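Local coordinates for protein 6-phosphogluconolactonase (Shewanella baltica, PDB 3NWP) that probably hydrolyses 6-phosphogluconolactone to 6-phosphogluconate, the second step of the pentose phosphate pathway, at residues D131-G136 with S181-S186; A218-A221 with P226-V229. All blocks are in the same frame, centred on the assembly; numbering follows the deposited sequence. Where two conformers were deposited one is given.

Contact 1: D131-G136 with S181-S186; sequences DVVVLG and SAILNS
Val133 reaches across to the end of helix 180-184 with both of its methyls, one for each of two partners. Its CG1 meets the far end of Ile183, with CD1 3.9 Å away, and the two side chains cross at about a right angle, so they touch end against end and do not lie alongside each other. The other methyl, Val133 CG2, rests 3.8 Å from Ser186 CB. Ile183 splits its own branches in a similar way: CG1, lying anti to the carbonyl carbon (chi1 -71°), carries CD1 to Val133, while CG2 turns to Leu135, whose CD1 is 4.3 Å from it. The two residues of strand 132-135 that face the helix are thus spanned by one isoleucine. This strand is an inner one of the parallel core of a Rossmann-like sheet, paired with strand 39-43 along one edge and strand 189-194 along the other; helix 14-36 packs on the face away from Ile183, against Val132 and Val134. Ser186 closes the inverse gamma turn centred on Asn185, which leads from the helix toward strand 189-194. It was modelled in two conformers; in the one described, chi1 57° turns OG back to the helix, where it donates to Ile183 O over 2.7 Å. The bond lies in the carbonyl plane with a C=O...OG angle of 155°, and in that conformer the buried hydroxyl has a partner at the helix end.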
loop_
_atom_site.group_PDB
_atom_site.type_symbol
_atom_site.label_atom_id
_atom_site.label_comp_id
_atom_site.label_asym_id
_atom_site.label_seq_id
_atom_site.Cartn_x
_atom_site.Cartn_y
_atom_site.Cartn_z
ATOM N N ASP A 131 1.167 10.765 4.063
ATOM C CA ASP A 131 -0.164 11.292 4.351
ATOM C C ASP A 131 -1.259 10.246 4.202
ATOM O O ASP A 131 -2.191 10.167 5.029
ATOM C CB ASP A 131 -0.460 12.484 3.481
ATOM C CG ASP A 131 0.512 13.624 3.790
ATOM O OD1 ASP A 131 0.520 14.091 4.964
ATOM O OD2 ASP A 131 1.357 13.966 2.934
ATOM N N VAL A 132 -1.163 9.435 3.151
ATOM C CA VAL A 132 -2.167 8.389 2.875
ATOM C C VAL A 132 -1.449 7.117 2.383
ATOM O O VAL A 132 -0.572 7.203 1.497
ATOM C CB VAL A 132 -3.155 8.830 1.809
ATOM C CG1 VAL A 132 -4.138 7.677 1.501
ATOM C CG2 VAL A 132 -3.960 10.057 2.248
ATOM N N VAL A 133 -1.762 5.989 2.987
ATOM C CA VAL A 133 -1.285 4.673 2.542
ATOM C C VAL A 133 -2.474 3.834 2.206
ATOM O O VAL A 133 -3.397 3.677 3.021
ATOM C CB VAL A 133 -0.493 3.999 3.656
ATOM C CG1 VAL A 133 -0.083 2.549 3.292
ATOM C CG2 VAL A 133 0.749 4.821 4.012
ATOM N N VAL A 134 -2.483 3.229 1.017
ATOM C CA VAL A 134 -3.564 2.361 0.545
ATOM C C VAL A 134 -2.987 0.955 0.431
ATOM O O VAL A 134 -2.037 0.717 -0.318
ATOM C CB VAL A 134 -4.137 2.800 -0.789
ATOM C CG1 VAL A 134 -5.406 1.935 -1.104
ATOM C CG2 VAL A 134 -4.471 4.313 -0.779
ATOM N N LEU A 135 -3.528 0.049 1.246
ATOM C CA LEU A 135 -3.123 -1.329 1.331
ATOM C C LEU A 135 -4.141 -2.329 0.734
ATOM O O LEU A 135 -5.357 -2.029 0.675
ATOM C CB LEU A 135 -2.821 -1.711 2.802
ATOM C CG LEU A 135 -1.729 -0.911 3.510
ATOM C CD1 LEU A 135 -1.619 -1.516 4.964
ATOM C CD2 LEU A 135 -0.402 -1.103 2.746
ATOM N N GLY A 136 -3.652 -3.512 0.407
ATOM C CA GLY A 136 -4.487 -4.665 0.144
ATOM C C GLY A 136 -4.132 -5.765 1.114
ATOM O O GLY A 136 -3.241 -5.630 1.965
ATOM N N SER A 181 7.792 -0.204 9.908
ATOM C CA SER A 181 8.073 1.096 10.491
ATOM C C SER A 181 7.734 2.224 9.505
ATOM O O SER A 181 7.163 3.264 9.897
ATOM C CB SER A 181 9.517 1.188 10.994
ATOM O OG SER A 181 10.407 0.970 9.966
ATOM N N ALA A 182 8.040 2.025 8.224
ATOM C CA ALA A 182 7.698 3.031 7.189
ATOM C C ALA A 182 6.185 3.159 7.019
ATOM O O ALA A 182 5.634 4.268 6.957
ATOM C CB ALA A 182 8.331 2.647 5.825
ATOM N N ILE A 183 5.501 2.036 6.898
ATOM C CA ILE A 183 4.021 2.025 6.634
ATOM C C ILE A 183 3.283 2.633 7.801
ATOM O O ILE A 183 2.298 3.370 7.595
ATOM C CB ILE A 183 3.541 0.594 6.324
ATOM C CG1 ILE A 183 4.023 0.125 4.961
ATOM C CG2 ILE A 183 1.990 0.374 6.458
ATOM C CD1 ILE A 183 3.436 0.858 3.710
ATOM N N LEU A 184 3.686 2.323 9.031
ATOM C CA LEU A 184 2.993 2.866 10.223
ATOM C C LEU A 184 3.350 4.297 10.534
ATOM O O LEU A 184 2.540 4.953 11.243
ATOM C CB LEU A 184 3.216 1.963 11.435
ATOM C CG LEU A 184 2.571 0.606 11.364
ATOM C CD1 LEU A 184 2.863 -0.132 12.679
ATOM C CD2 LEU A 184 1.011 0.620 11.043
ATOM N N ASN A 185 4.414 4.827 9.928
ATOM C CA ASN A 185 4.742 6.264 10.064
ATOM C C ASN A 185 3.957 7.017 8.988
ATOM O O ASN A 185 4.487 7.498 8.005
ATOM C CB ASN A 185 6.235 6.552 9.959
ATOM C CG ASN A 185 6.572 7.998 10.349
ATOM O OD1 ASN A 185 5.857 8.624 11.149
ATOM N ND2 ASN A 185 7.604 8.524 9.754
ATOM N N SER A 186 2.658 7.016 9.232
ATOM C CA SER A 186 1.685 7.537 8.308
ATOM C C SER A 186 0.561 8.111 9.127
ATOM O O SER A 186 0.367 7.801 10.309
ATOM C CB SER A 186 1.155 6.436 7.398
ATOM O OG SER A 186 0.603 5.378 8.144
#

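Contact 2: A218-A221 with P226-V229; sequences AVLA and PVDV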
loop_
_atom_site.group_PDB
_atom_site.type_symbol
_atom_site.label_atom_id
_atom_site.label_comp_id
_atom_site.label_asym_id
_atom_site.label_seq_id
_atom_site.Cartn_x
_atom_site.Cartn_y
_atom_site.Cartn_z
ATOM N N ALA A 218 -0.355 -6.635 11.789
ATOM C CA ALA A 218 0.530 -5.583 12.265
ATOM C C ALA A 218 -0.039 -4.187 12.055
ATOM O O ALA A 218 0.215 -3.282 12.844
ATOM C CB ALA A 218 1.934 -5.703 11.622
ATOM N N VAL A 219 -0.870 -4.055 11.018
ATOM C CA VAL A 219 -1.617 -2.835 10.724
ATOM C C VAL A 219 -2.938 -2.762 11.517
ATOM O O VAL A 219 -3.240 -1.744 12.127
ATOM C CB VAL A 219 -1.900 -2.742 9.216
ATOM C CG1 VAL A 219 -2.879 -1.623 8.893
ATOM C CG2 VAL A 219 -0.563 -2.529 8.443
ATOM N N LEU A 220 -3.632 -3.894 11.591
ATOM C CA LEU A 220 -4.973 -3.908 12.253
ATOM C C LEU A 220 -4.920 -3.826 13.751
ATOM O O LEU A 220 -5.859 -3.301 14.355
ATOM C CB LEU A 220 -5.748 -5.145 11.868
ATOM C CG LEU A 220 -6.024 -5.342 10.365
ATOM C CD1 LEU A 220 -6.811 -6.614 10.049
ATOM C CD2 LEU A 220 -6.700 -4.083 9.726
ATOM N N ALA A 221 -3.846 -4.330 14.352
ATOM C CA ALA A 221 -3.795 -4.472 15.810
ATOM C C ALA A 221 -3.320 -3.224 16.501
ATOM O O ALA A 221 -3.577 -3.047 17.710
ATOM C CB ALA A 221 -2.957 -5.677 16.198
ATOM N N PRO A 226 -4.608 5.654 12.263
ATOM C CA PRO A 226 -5.943 5.283 11.830
ATOM C C PRO A 226 -5.932 4.358 10.639
ATOM O O PRO A 226 -5.192 4.612 9.675
ATOM C CB PRO A 226 -6.578 6.608 11.417
ATOM C CG PRO A 226 -5.801 7.621 12.227
ATOM C CD PRO A 226 -4.441 7.107 12.281
ATOM N N VAL A 227 -6.776 3.338 10.693
ATOM C CA VAL A 227 -6.960 2.401 9.614
ATOM C C VAL A 227 -8.450 2.298 9.334
ATOM O O VAL A 227 -9.261 1.955 10.214
ATOM C CB VAL A 227 -6.457 0.993 10.003
ATOM C CG1 VAL A 227 -6.746 0.001 8.859
ATOM C CG2 VAL A 227 -5.002 1.017 10.303
ATOM N N ASP A 228 -8.846 2.590 8.096
ATOM C CA ASP A 228 -10.239 2.475 7.702
ATOM C C ASP A 228 -10.322 1.321 6.663
ATOM O O ASP A 228 -9.626 1.351 5.610
ATOM C CB ASP A 228 -10.775 3.724 7.042
ATOM C CG ASP A 228 -10.935 4.903 8.012
ATOM O OD1 ASP A 228 -10.140 5.101 8.941
ATOM O OD2 ASP A 228 -11.887 5.674 7.772
ATOM N N VAL A 229 -11.143 0.315 6.926
ATOM C CA VAL A 229 -11.316 -0.804 5.999
ATOM C C VAL A 229 -12.532 -0.571 5.125
ATOM O O VAL A 229 -13.631 -0.255 5.613
ATOM C CB VAL A 229 -11.517 -2.109 6.788
ATOM C CG1 VAL A 229 -11.748 -3.308 5.828
ATOM C CG2 VAL A 229 -10.316 -2.335 7.767
#
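Val227 overlaps Val219 with its CG2, which lies 3.7 Å from Val219 CG1 and equally close, 3.7 Å, to Val219 O. The valine methyl therefore sits against both the side chain and the backbone of the helix. The two valines cross at about a right angle, and Val227 CG1 also comes within 4.2 Å of Val219 CG1, so that this one methyl of Val219 is met by both branches of its partner. Val219 CG1 is swung anti to the backbone N (chi1 170°), which brings it to the strand. Next to Val219, Val227 CG1 also meets Leu220 CD2 at 4.2 Å, again with the side chains crossed. Helix 217-220 is a single short turn laid over the start of strand 227-232, which runs parallel to strands 189-194 and 8-11 in the sheet; only a short loop separates the two segments in sequence. Ile189 of the neighbouring strand extends the apolar surface beneath Val219 and Val227, and Tyr202 of helix 196-206 packs on Leu220 and Val229. The same CD2 of Leu220 reaches further along the strand to Val229 CG2, a looser approach at 4.5 Å.

How the contacts relate
Contact 1 closes before contact 2 opens along the chain, yet their centres lie only 10 Å apart and they touch directly. Leu135 CD1 of strand 132-135 packs against Val219 CG2 of helix 217-220 at 3.8 Å, and Leu184 CD1 of helix 180-184 lies 4.1 Å from Ala218 O of the second helix. Strand 189-194 lies between strands 132-135 and 227-232 and pairs with both in parallel. Its Ile189 is touched by Val133, Leu135 and Leu184 from contact 1 and by Val219 and Val227 from contact 2. The result is a continuous apolar layer that ties the C-terminal strand to the centre of the sheet.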